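Local coordinates for HTH-type transcriptional regulator TreR (Bacillus subtilis, PDB 2OGG), which represses the trePA operon and binds trehalose-6-phosphate, this chain being its effector-binding UTRA domain, at residues A[69-72]-A[73-77]. Numbering follows the deposited sequence.
Sequences EICE and NSIYE. With SO4 (sulfate ion), chain C.
Asn73 folds back over the turn between helix 68-71 and helix 75-83 and spends two of its donors on carbonyls of the first of these helices. Its amide ND2 reaches Glu69 O at 2.6 Å, with an N-H...O angle of 148°; the donor is tilted from the carbonyl plane. CG stands beside the residue's own backbone N, which carries the amide back toward the preceding turn and alongside the Glu69 side chain. The two flat groups are steeply turned, their planes 75° apart, and the nearest side-chain approach is Glu69 CG to Asn73 ND2, with no bond between carboxylate and amide. The backbone N of Asn73 is bonded to Ile70 O at 3.0 Å.

One residue on, Ser74 is the N-cap of helix 75-83. The hydroxyl OG, swung to the far side of CB from the residue's own N, accepts from Glu77 N at 2.8 Å in a nearly straight bond (173°). The same OG donates to O2 of a sulfate, 2.5 Å away. Ile75 N meets sulfate O4 at 2.7 Å, and Tyr76 N bonds sulfate O2 at 3.2 Å, so the anion takes up two main-chain N-H groups of the helix start, where the helix dipole would probably favour it. The ion probably comes from the crystallisation liquor; Arg42 NH1 and Arg44 NH2 are hydrogen-bonded to it as well. In a domain that binds a phosphorylated sugar, this is consistent with a phosphate site. Glu77 OE2 is hydrogen-bonded to Leu85 N of a second subunit.

Across the turn, Cys71 SG and Ile75 CD1 pack at 4.1 Å, joining the two helices. Both residues rest on Val40 of strand 37-46, and Cys71 also touches Val13 and Phe16 of strand 11-19.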
ATOM      1  N   GLU A  69     -15.221  28.555  -2.834  1.00 40.15           N
ATOM      2  CA  GLU A  69     -16.241  27.575  -3.176  1.00 40.73           C
ATOM      3  C   GLU A  69     -15.637  26.188  -3.335  1.00 42.78           C
ATOM      4  O   GLU A  69     -16.264  25.189  -2.997  1.00 38.49           O
ATOM      5  CB  GLU A  69     -16.958  27.975  -4.453  1.00 39.74           C
ATOM      6  CG  GLU A  69     -18.137  27.091  -4.773  1.00 52.95           C
ATOM      7  CD  GLU A  69     -19.061  27.713  -5.813  1.00 72.85           C
ATOM      8  OE1 GLU A  69     -19.651  28.794  -5.546  1.00 74.16           O
ATOM      9  OE2 GLU A  69     -19.190  27.115  -6.907  1.00 80.08           O
ATOM     10  N   ILE A  70     -14.394  26.137  -3.801  1.00 41.81           N
ATOM     11  CA  ILE A  70     -13.681  24.880  -3.924  1.00 42.37           C
ATOM     12  C   ILE A  70     -13.327  24.271  -2.558  1.00 43.45           C
ATOM     13  O   ILE A  70     -13.571  23.081  -2.341  1.00 45.15           O
ATOM     14  CB  ILE A  70     -12.451  25.041  -4.836  1.00 45.99           C
ATOM     15  CG1 ILE A  70     -12.906  25.103  -6.310  1.00 47.71           C
ATOM     16  CG2 ILE A  70     -11.496  23.882  -4.675  1.00 41.42           C
ATOM     17  CD1 ILE A  70     -11.825  25.550  -7.293  1.00 29.83           C
ATOM     18  N   CYS A  71     -13.099  25.138  -1.569  1.00 40.74           N
ATOM     19  CA  CYS A  71     -12.798  24.714  -0.213  1.00 42.37           C
ATOM     20  C   CYS A  71     -14.023  24.224   0.541  1.00 46.96           C
ATOM     21  O   CYS A  71     -13.910  23.438   1.488  1.00 50.33           O
ATOM     22  CB  CYS A  71     -12.169  25.861   0.561  1.00 48.87           C
ATOM     23  SG  CYS A  71     -10.680  26.481  -0.223  1.00 56.42           S
ATOM     24  N   GLU A  72     -15.190  24.738   0.175  1.00 44.66           N
ATOM     25  CA  GLU A  72     -16.415  24.282   0.789  1.00 42.98           C
ATOM     26  C   GLU A  72     -16.838  22.955   0.171  1.00 41.90           C
ATOM     27  O   GLU A  72     -17.698  22.257   0.687  1.00 40.84           O
ATOM     28  CB  GLU A  72     -17.496  25.342   0.636  1.00 43.56           C
ATOM     29  CG  GLU A  72     -17.081  26.660   1.249  1.00 46.88           C
ATOM     30  CD  GLU A  72     -18.122  27.752   1.099  1.00 54.67           C
ATOM     31  OE1 GLU A  72     -18.688  27.887  -0.011  1.00 55.36           O
ATOM     32  OE2 GLU A  72     -18.311  28.520   2.074  1.00 51.86           O
ATOM     33  N   ASN A  73     -16.141  22.573  -0.887  1.00 42.77           N
ATOM     34  CA  ASN A  73     -16.395  21.314  -1.550  1.00 44.00           C
ATOM     35  C   ASN A  73     -15.215  20.351  -1.297  1.00 45.52           C
ATOM     36  O   ASN A  73     -14.898  20.077  -0.145  1.00 47.99           O
ATOM     37  CB  ASN A  73     -16.761  21.556  -3.019  1.00 40.66           C
ATOM     38  CG  ASN A  73     -18.158  22.212  -3.165  1.00 48.03           C
ATOM     39  OD1 ASN A  73     -19.186  21.554  -2.981  1.00 53.44           O
ATOM     40  ND2 ASN A  73     -18.188  23.522  -3.404  1.00 44.59           N
ATOM     41  N   SER A  74     -14.430  20.005  -2.301  1.00 43.95           N
ATOM     42  CA  SER A  74     -13.287  19.151  -2.001  1.00 41.97           C
ATOM     43  C   SER A  74     -12.013  19.723  -2.548  1.00 43.75           C
ATOM     44  O   SER A  74     -11.922  20.019  -3.737  1.00 47.06           O
ATOM     45  CB  SER A  74     -13.470  17.745  -2.549  1.00 41.35           C
ATOM     46  OG  SER A  74     -12.236  17.060  -2.570  1.00 40.95           O
ATOM     47  N   ILE A  75     -11.042  19.932  -1.674  1.00 43.36           N
ATOM     48  CA  ILE A  75      -9.734  20.364  -2.129  1.00 42.22           C
ATOM     49  C   ILE A  75      -8.987  19.192  -2.752  1.00 41.79           C
ATOM     50  O   ILE A  75      -8.225  19.357  -3.703  1.00 45.41           O
ATOM     51  CB  ILE A  75      -8.926  20.881  -0.986  1.00 38.58           C
ATOM     52  CG1 ILE A  75      -9.633  22.094  -0.397  1.00 36.52           C
ATOM     53  CG2 ILE A  75      -7.493  21.185  -1.455  1.00 45.40           C
ATOM     54  CD1 ILE A  75      -8.762  22.928   0.583  1.00 47.69           C
ATOM     55  N   TYR A  76      -9.236  17.995  -2.245  1.00 38.39           N
ATOM     56  CA  TYR A  76      -8.591  16.823  -2.800  1.00 38.85           C
ATOM     57  C   TYR A  76      -8.997  16.633  -4.269  1.00 38.51           C
ATOM     58  O   TYR A  76      -8.145  16.608  -5.157  1.00 40.61           O
ATOM     59  CB  TYR A  76      -8.936  15.579  -1.978  1.00 32.11           C
ATOM     60  CG  TYR A  76      -8.583  14.295  -2.666  1.00 33.36           C
ATOM     61  CD1 TYR A  76      -7.329  13.728  -2.500  1.00 32.89           C
ATOM     62  CD2 TYR A  76      -9.544  13.571  -3.374  1.00 42.12           C
ATOM     63  CE1 TYR A  76      -7.004  12.529  -3.090  1.00 30.20           C
ATOM     64  CE2 TYR A  76      -9.245  12.330  -3.922  1.00 36.16           C
ATOM     65  CZ  TYR A  76      -7.944  11.860  -3.837  1.00 34.24           C
ATOM     66  OH  TYR A  76      -7.608  10.651  -4.362  1.00 35.65           O
ATOM     67  N   GLU A  77     -10.298  16.613  -4.531  1.00 35.86           N
ATOM     68  CA  GLU A  77     -10.783  16.434  -5.895  1.00 34.86           C
ATOM     69  C   GLU A  77     -10.276  17.533  -6.811  1.00 39.71           C
ATOM     70  O   GLU A  77      -9.764  17.257  -7.900  1.00 44.20           O
ATOM     71  CB  GLU A  77     -12.312  16.322  -5.924  1.00 34.61           C
ATOM     72  CG  GLU A  77     -12.809  14.998  -5.378  1.00 31.81           C
ATOM     73  CD  GLU A  77     -14.313  14.925  -5.305  1.00 48.07           C
ATOM     74  OE1 GLU A  77     -14.933  15.999  -5.394  1.00 52.52           O
ATOM     75  OE2 GLU A  77     -14.873  13.797  -5.221  1.00 35.66           O
TER
HETATM   76  S   SO4 C 302     -11.048  17.710   1.042  1.00 54.46           S
HETATM   77  O1  SO4 C 302      -9.618  17.586   1.283  1.00 52.02           O
HETATM   78  O2  SO4 C 302     -11.435  17.026  -0.177  1.00 64.05           O
HETATM   79  O3  SO4 C 302     -11.837  17.078   2.083  1.00 51.13           O
HETATM   80  O4  SO4 C 302     -11.310  19.132   0.937  1.00 55.63           O